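Local atomic coordinates of putative ribose operon repressor (Burkholderia thailandensis, PDB entry 3EGC), a protein that probably represses transcription by binding regulatory DNA, with a sugar-binding type domain like that of the LacI family, although its function has not been established. Residues 15-20 against 194-199; 107-112 against 141-146; 129-134 against 188-193; 242-247 against 265-270. One frame throughout, in Å; residues are numbered along the deposited sequence.

How the interactions relate
Starting from the N terminus, residues 15-20 run from the last residue of strand 10-15 to helix 21-36; interaction 1 joins them to 194-199, closing a long loop and bringing the two lobes of the domain together. Interactions 2 and 3 are nested inside that loop and cross each other, their segments alternating. Interaction 2 pairs two helices and interaction 3 two parallel strands; a probable hydrogen bond from Arg143 NH1 to Ser193 O links them. A probable hydrogen bond between the hydroxyls of Thr192 and Thr198 connects interaction 3 to interaction 1. Interaction 4 follows in series, closing a short loop between helix 241-257 and strand 264-272, and the Glu142-Arg266 salt bridge ties it to interaction 2.

Interaction 1: 15-20 against 194-199; sequences VSDIEN and SHRITE
The first torsions bring Asn20 and His195 together: chi1 of 178° in Asn20 swings CG opposite the backbone N, while 68° in His195 sets CG between the backbone N and the carbonyl carbon. His195 NE2 then gives a hydrogen bond of 2.8 Å to Asn20 OD1, fairly straight at 163°. The oxygen lies in the ring plane, but the N-H comes from above the plane of the amide, which stands steeply to the ring. Asparagine suits this place because OD1 also accepts from Phe22 N, capping helix 21-36, so one oxygen serves two donors.

Arg196 lies alongside. Its guanidinium carries Asn20 CG over one face, and its NH2 comes 3.7 Å from Asn20 CB. The same NH2 stands 3.7 Å from Asp17 OD2, a long salt bridge, so the pairing is probably no more than loosely electrostatic, and Glu199 adds another long one at NE. Glu19 turns its carboxylate to Ser28 and Arg242 of the second subunit. The contact spans the two lobes of a periplasmic-binding-protein-like domain, between which the ligand cleft probably lies, as in relatives. It joins the loop between strand 10-15 and helix 21-36 to the start of helix 195-208.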
loop_
_atom_site.group_PDB
_atom_site.type_symbol
_atom_site.label_atom_id
_atom_site.label_comp_id
_atom_site.label_asym_id
_atom_site.label_seq_id
_atom_site.Cartn_x
_atom_site.Cartn_y
_atom_site.Cartn_z
ATOM N N VAL A 15 -12.036 0.644 6.841
ATOM C CA VAL A 15 -11.234 1.483 6.018
ATOM C C VAL A 15 -11.859 1.599 4.626
ATOM O O VAL A 15 -12.283 0.600 4.056
ATOM C CB VAL A 15 -9.808 0.875 6.004
ATOM C CG1 VAL A 15 -9.111 1.030 4.685
ATOM C CG2 VAL A 15 -8.993 1.443 7.184
ATOM N N SER A 16 -11.850 2.797 4.042
ATOM C CA SER A 16 -12.431 3.002 2.740
ATOM C C SER A 16 -11.626 2.377 1.556
ATOM O O SER A 16 -12.230 2.020 0.486
ATOM C CB SER A 16 -12.636 4.469 2.513
ATOM O OG SER A 16 -11.466 5.214 2.874
ATOM N N ASP A 17 -10.301 2.223 1.720
ATOM C CA ASP A 17 -9.544 1.547 0.689
ATOM C C ASP A 17 -8.182 0.975 1.132
ATOM O O ASP A 17 -7.167 1.630 0.973
ATOM C CB ASP A 17 -9.375 2.453 -0.542
ATOM C CG ASP A 17 -8.706 1.752 -1.674
ATOM O OD1 ASP A 17 -8.446 0.518 -1.572
ATOM O OD2 ASP A 17 -8.400 2.427 -2.674
ATOM N N ILE A 18 -8.186 -0.247 1.677
ATOM C CA ILE A 18 -6.954 -0.827 2.221
ATOM C C ILE A 18 -5.790 -0.956 1.145
ATOM O O ILE A 18 -4.592 -0.934 1.480
ATOM C CB ILE A 18 -7.237 -2.171 2.915
ATOM C CG1 ILE A 18 -6.055 -2.574 3.817
ATOM C CG2 ILE A 18 -7.553 -3.275 1.854
ATOM C CD1 ILE A 18 -5.888 -1.632 4.974
ATOM N N GLU A 19 -6.160 -1.038 -0.143
ATOM C CA GLU A 19 -5.176 -1.214 -1.233
ATOM C C GLU A 19 -4.390 0.089 -1.504
ATOM O O GLU A 19 -3.364 0.086 -2.170
ATOM C CB GLU A 19 -5.873 -1.679 -2.502
ATOM C CG GLU A 19 -6.672 -3.004 -2.373
ATOM C CD GLU A 19 -7.529 -3.275 -3.617
ATOM O OE1 GLU A 19 -7.405 -2.467 -4.570
ATOM O OE2 GLU A 19 -8.343 -4.250 -3.648
ATOM N N ASN A 20 -4.922 1.204 -0.999
ATOM C CA ASN A 20 -4.290 2.508 -1.080
ATOM C C ASN A 20 -3.338 2.554 0.142
ATOM O O ASN A 20 -3.693 2.272 1.300
ATOM C CB ASN A 20 -5.339 3.606 -1.050
ATOM C CG ASN A 20 -4.731 5.057 -1.082
ATOM O OD1 ASN A 20 -3.616 5.274 -0.723
ATOM N ND2 ASN A 20 -5.520 6.026 -1.565
ATOM N N SER A 194 -3.482 13.876 -3.874
ATOM C CA SER A 194 -2.938 12.631 -3.314
ATOM C C SER A 194 -2.101 11.940 -4.366
ATOM O O SER A 194 -2.110 12.355 -5.536
ATOM C CB SER A 194 -4.059 11.685 -2.854
ATOM O OG SER A 194 -4.824 11.252 -3.961
ATOM N N HIS A 195 -1.386 10.881 -3.957
ATOM C CA HIS A 195 -0.509 10.101 -4.845
ATOM C C HIS A 195 -1.285 9.457 -5.971
ATOM O O HIS A 195 -0.793 9.360 -7.074
ATOM C CB HIS A 195 0.309 9.060 -4.078
ATOM C CG HIS A 195 -0.499 7.932 -3.502
ATOM N ND1 HIS A 195 -0.488 6.665 -4.044
ATOM C CD2 HIS A 195 -1.290 7.863 -2.402
ATOM C CE1 HIS A 195 -1.253 5.864 -3.308
ATOM N NE2 HIS A 195 -1.761 6.568 -2.308
ATOM N N ARG A 196 -2.521 9.050 -5.687
ATOM C CA ARG A 196 -3.335 8.380 -6.692
ATOM C C ARG A 196 -3.815 9.352 -7.786
ATOM O O ARG A 196 -3.848 9.014 -8.949
ATOM C CB ARG A 196 -4.481 7.617 -6.057
ATOM C CG ARG A 196 -5.127 6.649 -7.050
ATOM C CD ARG A 196 -5.388 5.262 -6.425
ATOM N NE ARG A 196 -4.180 4.629 -5.899
ATOM C CZ ARG A 196 -4.185 3.591 -5.068
ATOM N NH1 ARG A 196 -3.043 3.110 -4.659
ATOM N NH2 ARG A 196 -5.326 3.012 -4.691
ATOM N N ILE A 197 -4.104 10.586 -7.372
ATOM C CA ILE A 197 -4.371 11.672 -8.301
ATOM C C ILE A 197 -3.119 12.087 -9.058
ATOM O O ILE A 197 -3.183 12.358 -10.270
ATOM C CB ILE A 197 -5.074 12.866 -7.576
ATOM C CG1 ILE A 197 -6.498 12.435 -7.196
ATOM C CG2 ILE A 197 -5.116 14.148 -8.437
ATOM C CD1 ILE A 197 -7.050 13.303 -6.147
ATOM N N THR A 198 -1.985 12.106 -8.353
ATOM C CA THR A 198 -0.707 12.365 -9.023
ATOM C C THR A 198 -0.432 11.343 -10.145
ATOM O O THR A 198 0.057 11.701 -11.202
ATOM C CB THR A 198 0.485 12.424 -8.048
ATOM O OG1 THR A 198 0.234 13.409 -7.051
ATOM C CG2 THR A 198 1.726 12.816 -8.824
ATOM N N GLU A 199 -0.786 10.070 -9.911
ATOM C CA GLU A 199 -0.717 9.068 -11.007
ATOM C C GLU A 199 -1.570 9.517 -12.224
ATOM O O GLU A 199 -1.095 9.577 -13.335
ATOM C CB GLU A 199 -1.171 7.685 -10.503
ATOM C CG GLU A 199 -0.384 7.172 -9.261
ATOM C CD GLU A 199 -0.850 5.842 -8.802
ATOM O OE1 GLU A 199 -2.052 5.518 -9.025
ATOM O OE2 GLU A 199 -0.012 5.108 -8.217
#

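Interaction 2: 107-112 against 141-146; sequences SENVRG and RERLKG
Val110, Asn109 and Glu142 bury the most surface where the first turn of helix 109-122 packs against helix 138-153, a helix pair of the C-terminal lobe of this LacI-type sugar-binding fold. Val110 lies low against the partner helix. Its CA is 3.5 Å from Glu142 O in a CA-H...O contact, its CG2 rests 4.1 Å from Glu142 CB, and its CG1 meets the aliphatic part of Lys145. A short branched side chain fits here because the backbones are so close: the CA atoms of Val110 and Gly146 are 4.2 Å apart, and the bare glycine lets Val110 O come to its CA.

Asn109 serves two partners with one amide. Held beside the backbone N by chi1 of -57°, the group directs ND2 to Glu142 OE2 in a nearly straight bond of 2.8 Å, with the oxygen in the amide plane. Glu142 reaches out on an extended chain, and its other oxygen, OE1, forms a salt bridge with Arg266, which probably helps hold the carboxylate negative. At the opposite end of the amide comes Arg143, whose flat guanidinium also makes a cation-pi contact with Phe221 and gives NH1 to Ser193 O. Its NE and NH2 approach Asn109 OD1 from one face of the amide plane, while the oxygen lies in the guanidinium plane, 3.1 Å from NE and 2.7 Å from NH2.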
loop_
_atom_site.group_PDB
_atom_site.type_symbol
_atom_site.label_atom_id
_atom_site.label_comp_id
_atom_site.label_asym_id
_atom_site.label_seq_id
_atom_site.Cartn_x
_atom_site.Cartn_y
_atom_site.Cartn_z
ATOM N N SER A 107 -5.328 15.369 9.121
ATOM C CA SER A 107 -4.088 16.116 8.818
ATOM C C SER A 107 -4.337 17.609 8.755
ATOM O O SER A 107 -5.495 18.040 8.616
ATOM C CB SER A 107 -3.473 15.682 7.483
ATOM O OG SER A 107 -3.038 14.336 7.556
ATOM N N GLU A 108 -3.257 18.387 8.823
ATOM C CA GLU A 108 -3.362 19.836 8.547
ATOM C C GLU A 108 -3.408 20.171 7.036
ATOM O O GLU A 108 -2.459 20.748 6.446
ATOM C CB GLU A 108 -2.304 20.657 9.316
ATOM C CG GLU A 108 -0.850 20.365 8.895
ATOM C CD GLU A 108 0.190 20.878 9.898
ATOM O OE1 GLU A 108 -0.199 21.494 10.926
ATOM O OE2 GLU A 108 1.392 20.667 9.639
ATOM N N ASN A 109 -4.519 19.818 6.408
ATOM C CA ASN A 109 -4.622 19.935 4.937
ATOM C C ASN A 109 -4.474 21.339 4.334
ATOM O O ASN A 109 -3.666 21.530 3.420
ATOM C CB ASN A 109 -5.895 19.303 4.433
ATOM C CG ASN A 109 -6.025 17.820 4.838
ATOM O OD1 ASN A 109 -5.182 17.001 4.483
ATOM N ND2 ASN A 109 -7.121 17.481 5.505
ATOM N N VAL A 110 -5.243 22.308 4.822
ATOM C CA VAL A 110 -5.056 23.704 4.406
ATOM C C VAL A 110 -3.558 24.118 4.466
ATOM O O VAL A 110 -2.946 24.468 3.466
ATOM C CB VAL A 110 -5.894 24.708 5.312
ATOM C CG1 VAL A 110 -5.922 26.107 4.686
ATOM C CG2 VAL A 110 -7.279 24.248 5.537
ATOM N N ARG A 111 -2.969 24.080 5.660
ATOM C CA ARG A 111 -1.564 24.475 5.812
ATOM C C ARG A 111 -0.556 23.812 4.804
ATOM O O ARG A 111 0.283 24.488 4.186
ATOM C CB ARG A 111 -1.087 24.217 7.208
ATOM C CG ARG A 111 0.155 24.959 7.555
ATOM C CD ARG A 111 0.639 24.515 8.958
ATOM N NE ARG A 111 -0.206 25.071 10.014
ATOM C CZ ARG A 111 -0.071 24.799 11.303
ATOM N NH1 ARG A 111 -0.897 25.358 12.181
ATOM N NH2 ARG A 111 0.861 23.943 11.706
ATOM N N GLY A 112 -0.647 22.485 4.688
ATOM C CA GLY A 112 0.274 21.743 3.838
ATOM C C GLY A 112 0.057 22.149 2.393
ATOM O O GLY A 112 1.020 22.306 1.702
ATOM N N ARG A 141 -11.798 19.521 -0.125
ATOM C CA ARG A 141 -12.234 20.867 0.176
ATOM C C ARG A 141 -11.059 21.652 0.834
ATOM O O ARG A 141 -10.741 22.766 0.463
ATOM C CB ARG A 141 -13.489 20.798 1.079
ATOM C CG ARG A 141 -14.654 21.591 0.598
ATOM C CD ARG A 141 -15.956 20.821 0.427
ATOM N NE ARG A 141 -16.194 19.697 1.332
ATOM C CZ ARG A 141 -16.272 19.831 2.641
ATOM N NH1 ARG A 141 -16.518 18.780 3.410
ATOM N NH2 ARG A 141 -16.088 21.042 3.154
ATOM N N GLU A 142 -10.412 21.047 1.807
ATOM C CA GLU A 142 -9.403 21.749 2.559
ATOM C C GLU A 142 -8.117 21.961 1.761
ATOM O O GLU A 142 -7.455 22.973 1.895
ATOM C CB GLU A 142 -9.105 21.040 3.870
ATOM C CG GLU A 142 -10.138 21.192 4.941
ATOM C CD GLU A 142 -9.770 20.346 6.159
ATOM O OE1 GLU A 142 -10.508 20.381 7.152
ATOM O OE2 GLU A 142 -8.740 19.639 6.119
ATOM N N ARG A 143 -7.781 21.003 0.918
ATOM C CA ARG A 143 -6.594 21.106 0.077
ATOM C C ARG A 143 -6.791 22.169 -1.006
ATOM O O ARG A 143 -5.861 22.935 -1.307
ATOM C CB ARG A 143 -6.204 19.764 -0.499
ATOM C CG ARG A 143 -5.614 18.847 0.592
ATOM C CD ARG A 143 -5.466 17.354 0.206
ATOM N NE ARG A 143 -5.341 16.624 1.455
ATOM C CZ ARG A 143 -5.260 15.315 1.603
ATOM N NH1 ARG A 143 -5.275 14.480 0.554
ATOM N NH2 ARG A 143 -5.179 14.852 2.847
ATOM N N LEU A 144 -8.033 22.282 -1.491
ATOM C CA LEU A 144 -8.386 23.361 -2.428
ATOM C C LEU A 144 -8.323 24.750 -1.777
ATOM O O LEU A 144 -7.754 25.696 -2.341
ATOM C CB LEU A 144 -9.749 23.126 -3.041
ATOM C CG LEU A 144 -9.974 23.625 -4.452
ATOM C CD1 LEU A 144 -9.012 22.920 -5.422
ATOM C CD2 LEU A 144 -11.481 23.463 -4.902
ATOM N N LYS A 145 -8.872 24.855 -0.572
ATOM C CA LYS A 145 -8.776 26.077 0.241
ATOM C C LYS A 145 -7.330 26.600 0.472
ATOM O O LYS A 145 -7.082 27.822 0.417
ATOM C CB LYS A 145 -9.451 25.847 1.588
ATOM C CG LYS A 145 -9.318 26.966 2.571
ATOM C CD LYS A 145 -10.177 26.712 3.821
ATOM C CE LYS A 145 -9.976 27.853 4.834
ATOM N NZ LYS A 145 -10.685 27.659 6.138
ATOM N N GLY A 146 -6.399 25.669 0.726
ATOM C CA GLY A 146 -4.994 26.014 0.914
ATOM C C GLY A 146 -4.390 26.566 -0.357
ATOM O O GLY A 146 -3.635 27.540 -0.340
#

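Interaction 3: 129-134 against 188-193; sequences GAIVGS and TALLTS
Ile131, Leu190 and Thr192 stand on one face of the ribbon made by strands 129-131 and 189-192, while Ala130 and Leu191 occupy the other; the peptide groups of the two strands meet edge on. Along that seam Gly129 N bonds to Ala189 O, Leu191 N to Gly129 O at 2.7 Å and Ile131 N to Leu191 O, and Ser193 N closes the ladder on Ile131 O. Gly129 has no side chain to collide with Leu190 CD1, which lies 3.7 Å from its CA. Beside it Ile131 CG1 packs on Leu190 CG at 3.9 Å, apolar branches suited to the cover of helix 174-181.

These are neighbouring parallel strands in the C-terminal lobe of the type I periplasmic-binding-protein fold, with strand 217-221 on the other side of 189-192 from strand 128-131. On the opposite face the small Ala130 lies under Leu144 of helix 138-153, and Leu191 meets Phe147. Where the strands run out, Ser193 folds its hydroxyl back: chi1 of 68° puts OG between the backbone N and carbonyl carbon, 3.1 Å from Val132 CA and within a weak hydrogen bond of Gly133 N.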
loop_
_atom_site.group_PDB
_atom_site.type_symbol
_atom_site.label_atom_id
_atom_site.label_comp_id
_atom_site.label_asym_id
_atom_site.label_seq_id
_atom_site.Cartn_x
_atom_site.Cartn_y
_atom_site.Cartn_z
ATOM N N GLY A 129 -2.728 25.354 -11.263
ATOM C CA GLY A 129 -3.991 24.685 -11.075
ATOM C C GLY A 129 -3.958 23.621 -9.962
ATOM O O GLY A 129 -2.923 23.357 -9.345
ATOM N N ALA A 130 -5.100 23.015 -9.731
ATOM C CA ALA A 130 -5.246 22.027 -8.710
ATOM C C ALA A 130 -6.186 20.888 -9.190
ATOM O O ALA A 130 -7.246 21.140 -9.680
ATOM C CB ALA A 130 -5.821 22.686 -7.415
ATOM N N ILE A 131 -5.742 19.656 -9.057
ATOM C CA ILE A 131 -6.574 18.498 -9.331
ATOM C C ILE A 131 -6.766 17.823 -7.986
ATOM O O ILE A 131 -5.809 17.399 -7.352
ATOM C CB ILE A 131 -5.901 17.502 -10.297
ATOM C CG1 ILE A 131 -5.152 18.239 -11.422
ATOM C CG2 ILE A 131 -6.915 16.476 -10.801
ATOM C CD1 ILE A 131 -6.084 18.924 -12.386
ATOM N N VAL A 132 -8.008 17.803 -7.532
ATOM C CA VAL A 132 -8.373 17.157 -6.316
ATOM C C VAL A 132 -9.283 15.980 -6.601
ATOM O O VAL A 132 -9.719 15.773 -7.734
ATOM C CB VAL A 132 -9.045 18.117 -5.336
ATOM C CG1 VAL A 132 -8.113 19.295 -4.987
ATOM C CG2 VAL A 132 -10.342 18.616 -5.907
ATOM N N GLY A 133 -9.553 15.217 -5.549
ATOM C CA GLY A 133 -10.426 14.052 -5.652
ATOM C C GLY A 133 -11.869 14.487 -5.562
ATOM O O GLY A 133 -12.167 15.645 -5.735
ATOM N N SER A 134 -12.749 13.564 -5.262
ATOM C CA SER A 134 -14.160 13.878 -5.210
ATOM C C SER A 134 -14.449 15.216 -4.486
ATOM O O SER A 134 -14.083 15.409 -3.325
ATOM C CB SER A 134 -14.934 12.713 -4.575
ATOM O OG SER A 134 -16.292 13.065 -4.329
ATOM N N THR A 188 1.110 25.885 -15.656
ATOM C CA THR A 188 2.454 25.348 -15.809
ATOM C C THR A 188 2.741 24.490 -14.587
ATOM O O THR A 188 3.728 23.790 -14.528
ATOM C CB THR A 188 3.509 26.503 -15.909
ATOM O OG1 THR A 188 3.257 27.466 -14.892
ATOM C CG2 THR A 188 3.376 27.244 -17.276
ATOM N N ALA A 189 1.880 24.586 -13.596
ATOM C CA ALA A 189 2.020 23.767 -12.408
ATOM C C ALA A 189 0.633 23.346 -11.861
ATOM O O ALA A 189 -0.391 23.986 -12.125
ATOM C CB ALA A 189 2.809 24.488 -11.377
ATOM N N LEU A 190 0.630 22.238 -11.132
ATOM C CA LEU A 190 -0.562 21.673 -10.563
ATOM C C LEU A 190 -0.247 21.309 -9.121
ATOM O O LEU A 190 0.871 20.823 -8.827
ATOM C CB LEU A 190 -0.947 20.391 -11.330
ATOM C CG LEU A 190 -2.002 20.362 -12.468
ATOM C CD1 LEU A 190 -2.549 21.771 -12.912
ATOM C CD2 LEU A 190 -1.605 19.447 -13.632
ATOM N N LEU A 191 -1.217 21.552 -8.235
ATOM C CA LEU A 191 -1.262 20.861 -6.990
ATOM C C LEU A 191 -2.118 19.598 -7.224
ATOM O O LEU A 191 -3.246 19.703 -7.767
ATOM C CB LEU A 191 -1.935 21.723 -5.930
ATOM C CG LEU A 191 -2.267 21.138 -4.553
ATOM C CD1 LEU A 191 -1.038 20.689 -3.712
ATOM C CD2 LEU A 191 -3.191 22.070 -3.709
ATOM N N THR A 192 -1.624 18.445 -6.798
ATOM C CA THR A 192 -2.455 17.249 -6.801
ATOM C C THR A 192 -2.733 16.791 -5.373
ATOM O O THR A 192 -1.816 16.765 -4.551
ATOM C CB THR A 192 -1.804 16.101 -7.586
ATOM O OG1 THR A 192 -0.453 15.951 -7.127
ATOM C CG2 THR A 192 -1.788 16.430 -9.142
ATOM N N SER A 193 -3.979 16.438 -5.085
ATOM C CA SER A 193 -4.371 16.199 -3.733
ATOM C C SER A 193 -4.032 14.815 -3.113
ATOM O O SER A 193 -4.250 14.632 -1.965
ATOM C CB SER A 193 -5.851 16.532 -3.561
ATOM O OG SER A 193 -6.648 15.634 -4.267
#

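Interaction 4: 242-247 against 265-270; sequences RRIGQE and MRLQTR
Leu267 lays its CD2 methyl against the helix 242-247, 3.7 Å from both Ile244 N and Ile244 CG1, and 3.8 Å from Arg243 CG. One branched leucine tip thus covers backbone, an isoleucine branch and an arginine's aliphatic stem, crossing the Arg243 chain at about a right angle. Two residues earlier, on the same side of the strand, Met265 bends at chi3 (99°) and brings CE to 3.3 Å from Glu247 OE1. The flexible, unbranched methionine can bend so that its methyl reaches both the carboxylate and Glu247 CG, 3.8 Å from CE.

Arg243, one helical turn before it, holds the Glu247 carboxylate. NE and NH2 both reach OE2, at 2.6 and 2.8 Å: Arg243 NE meets the anti lone pair of Glu247 OE2, whereas NH2 comes from above the carboxylate plane. Arg250 also pairs with that oxygen. The helix and strand run nearly antiparallel, 158° between their directions, and strand 103-107 carries Val105 into the same layer beside Ile244 and Leu267. No hydrogen bond crosses between the segments, so attachment rests on van der Waals packing, mostly apolar, with the Met265 methyl against the Glu247 carboxylate; ion pairs within the helix probably keep that carboxylate charged.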
loop_
_atom_site.group_PDB
_atom_site.type_symbol
_atom_site.label_atom_id
_atom_site.label_comp_id
_atom_site.label_asym_id
_atom_site.label_seq_id
_atom_site.Cartn_x
_atom_site.Cartn_y
_atom_site.Cartn_z
ATOM N N ARG A 242 1.148 6.797 9.864
ATOM C CA ARG A 242 1.234 5.937 11.035
ATOM C C ARG A 242 0.742 6.568 12.330
ATOM O O ARG A 242 0.023 5.944 13.091
ATOM C CB ARG A 242 2.681 5.382 11.182
ATOM C CG ARG A 242 2.856 4.088 10.376
ATOM C CD ARG A 242 4.358 3.820 10.002
ATOM N NE ARG A 242 4.838 4.805 9.037
ATOM C CZ ARG A 242 5.299 4.532 7.811
ATOM N NH1 ARG A 242 5.404 3.273 7.384
ATOM N NH2 ARG A 242 5.694 5.545 7.023
ATOM N N ARG A 243 1.154 7.802 12.582
ATOM C CA ARG A 243 0.734 8.568 13.739
ATOM C C ARG A 243 -0.760 8.831 13.726
ATOM O O ARG A 243 -1.370 8.864 14.743
ATOM C CB ARG A 243 1.519 9.893 13.817
ATOM C CG ARG A 243 1.267 10.736 15.087
ATOM C CD ARG A 243 2.055 10.211 16.252
ATOM N NE ARG A 243 1.661 10.853 17.504
ATOM C CZ ARG A 243 2.374 11.792 18.136
ATOM N NH1 ARG A 243 3.545 12.199 17.635
ATOM N NH2 ARG A 243 1.912 12.310 19.271
ATOM N N ILE A 244 -1.353 9.016 12.556
ATOM C CA ILE A 244 -2.799 9.139 12.471
ATOM C C ILE A 244 -3.478 7.878 13.011
ATOM O O ILE A 244 -4.385 7.952 13.845
ATOM C CB ILE A 244 -3.265 9.429 10.974
ATOM C CG1 ILE A 244 -2.752 10.810 10.538
ATOM C CG2 ILE A 244 -4.786 9.279 10.864
ATOM C CD1 ILE A 244 -2.898 11.128 8.987
ATOM N N GLY A 245 -3.038 6.716 12.549
ATOM C CA GLY A 245 -3.563 5.441 13.095
ATOM C C GLY A 245 -3.327 5.226 14.603
ATOM O O GLY A 245 -4.238 4.814 15.341
ATOM N N GLN A 246 -2.089 5.435 15.060
ATOM C CA GLN A 246 -1.723 5.320 16.503
ATOM C C GLN A 246 -2.579 6.200 17.446
ATOM O O GLN A 246 -3.130 5.697 18.455
ATOM C CB GLN A 246 -0.214 5.628 16.669
ATOM C CG GLN A 246 0.291 5.751 18.087
ATOM C CD GLN A 246 1.815 6.130 18.175
ATOM O OE1 GLN A 246 2.176 7.283 18.066
ATOM N NE2 GLN A 246 2.684 5.136 18.354
ATOM N N GLU A 247 -2.723 7.482 17.090
ATOM C CA GLU A 247 -3.480 8.440 17.851
ATOM C C GLU A 247 -4.996 8.153 17.803
ATOM O O GLU A 247 -5.683 8.394 18.759
ATOM C CB GLU A 247 -3.242 9.888 17.299
ATOM C CG GLU A 247 -1.849 10.439 17.482
ATOM C CD GLU A 247 -1.453 10.637 18.944
ATOM O OE1 GLU A 247 -2.360 10.810 19.780
ATOM O OE2 GLU A 247 -0.240 10.598 19.238
ATOM N N MET A 265 -8.345 16.031 16.354
ATOM C CA MET A 265 -6.911 16.220 16.350
ATOM C C MET A 265 -6.451 16.551 14.952
ATOM O O MET A 265 -6.759 15.853 14.000
ATOM C CB MET A 265 -6.172 14.974 16.802
ATOM C CG MET A 265 -5.728 14.954 18.275
ATOM S SD MET A 265 -5.051 13.357 18.833
ATOM C CE MET A 265 -3.300 13.796 18.669
ATOM N N ARG A 266 -5.694 17.630 14.835
ATOM C CA ARG A 266 -5.046 17.933 13.588
ATOM C C ARG A 266 -3.557 17.628 13.701
ATOM O O ARG A 266 -2.859 18.219 14.524
ATOM C CB ARG A 266 -5.251 19.403 13.252
ATOM C CG ARG A 266 -6.686 19.723 12.911
ATOM C CD ARG A 266 -6.977 19.409 11.454
ATOM N NE ARG A 266 -8.359 19.649 11.109
ATOM C CZ ARG A 266 -8.865 19.548 9.874
ATOM N NH1 ARG A 266 -8.062 19.207 8.826
ATOM N NH2 ARG A 266 -10.164 19.785 9.673
ATOM N N LEU A 267 -3.063 16.750 12.843
ATOM C CA LEU A 267 -1.653 16.342 12.899
ATOM C C LEU A 267 -0.716 17.046 11.869
ATOM O O LEU A 267 -1.059 17.257 10.725
ATOM C CB LEU A 267 -1.549 14.849 12.710
ATOM C CG LEU A 267 -1.409 13.972 13.947
ATOM C CD1 LEU A 267 -2.003 14.573 15.275
ATOM C CD2 LEU A 267 -1.805 12.483 13.716
ATOM N N GLN A 268 0.474 17.396 12.311
ATOM C CA GLN A 268 1.448 18.059 11.484
ATOM C C GLN A 268 1.895 17.224 10.260
ATOM O O GLN A 268 2.220 16.013 10.349
ATOM C CB GLN A 268 2.654 18.438 12.371
ATOM C CG GLN A 268 4.077 18.527 11.708
ATOM C CD GLN A 268 5.215 18.634 12.788
ATOM O OE1 GLN A 268 5.691 17.648 13.348
ATOM N NE2 GLN A 268 5.604 19.836 13.092
ATOM N N THR A 269 1.889 17.879 9.125
ATOM C CA THR A 269 2.398 17.376 7.903
ATOM C C THR A 269 3.742 18.092 7.640
ATOM O O THR A 269 4.042 19.170 8.187
ATOM C CB THR A 269 1.440 17.726 6.741
ATOM O OG1 THR A 269 1.397 19.136 6.540
ATOM C CG2 THR A 269 0.089 17.282 7.062
ATOM N N ARG A 270 4.545 17.520 6.779
ATOM C CA ARG A 270 5.765 18.165 6.484
ATOM C C ARG A 270 6.021 18.202 4.979
ATOM O O ARG A 270 5.741 17.264 4.248
ATOM C CB ARG A 270 6.923 17.560 7.271
ATOM C CG ARG A 270 7.812 16.698 6.493
ATOM C CD ARG A 270 8.819 16.044 7.386
ATOM N NE ARG A 270 10.026 15.749 6.664
ATOM C CZ ARG A 270 10.324 14.564 6.152
ATOM N NH1 ARG A 270 9.496 13.551 6.285
ATOM N NH2 ARG A 270 11.458 14.406 5.507
#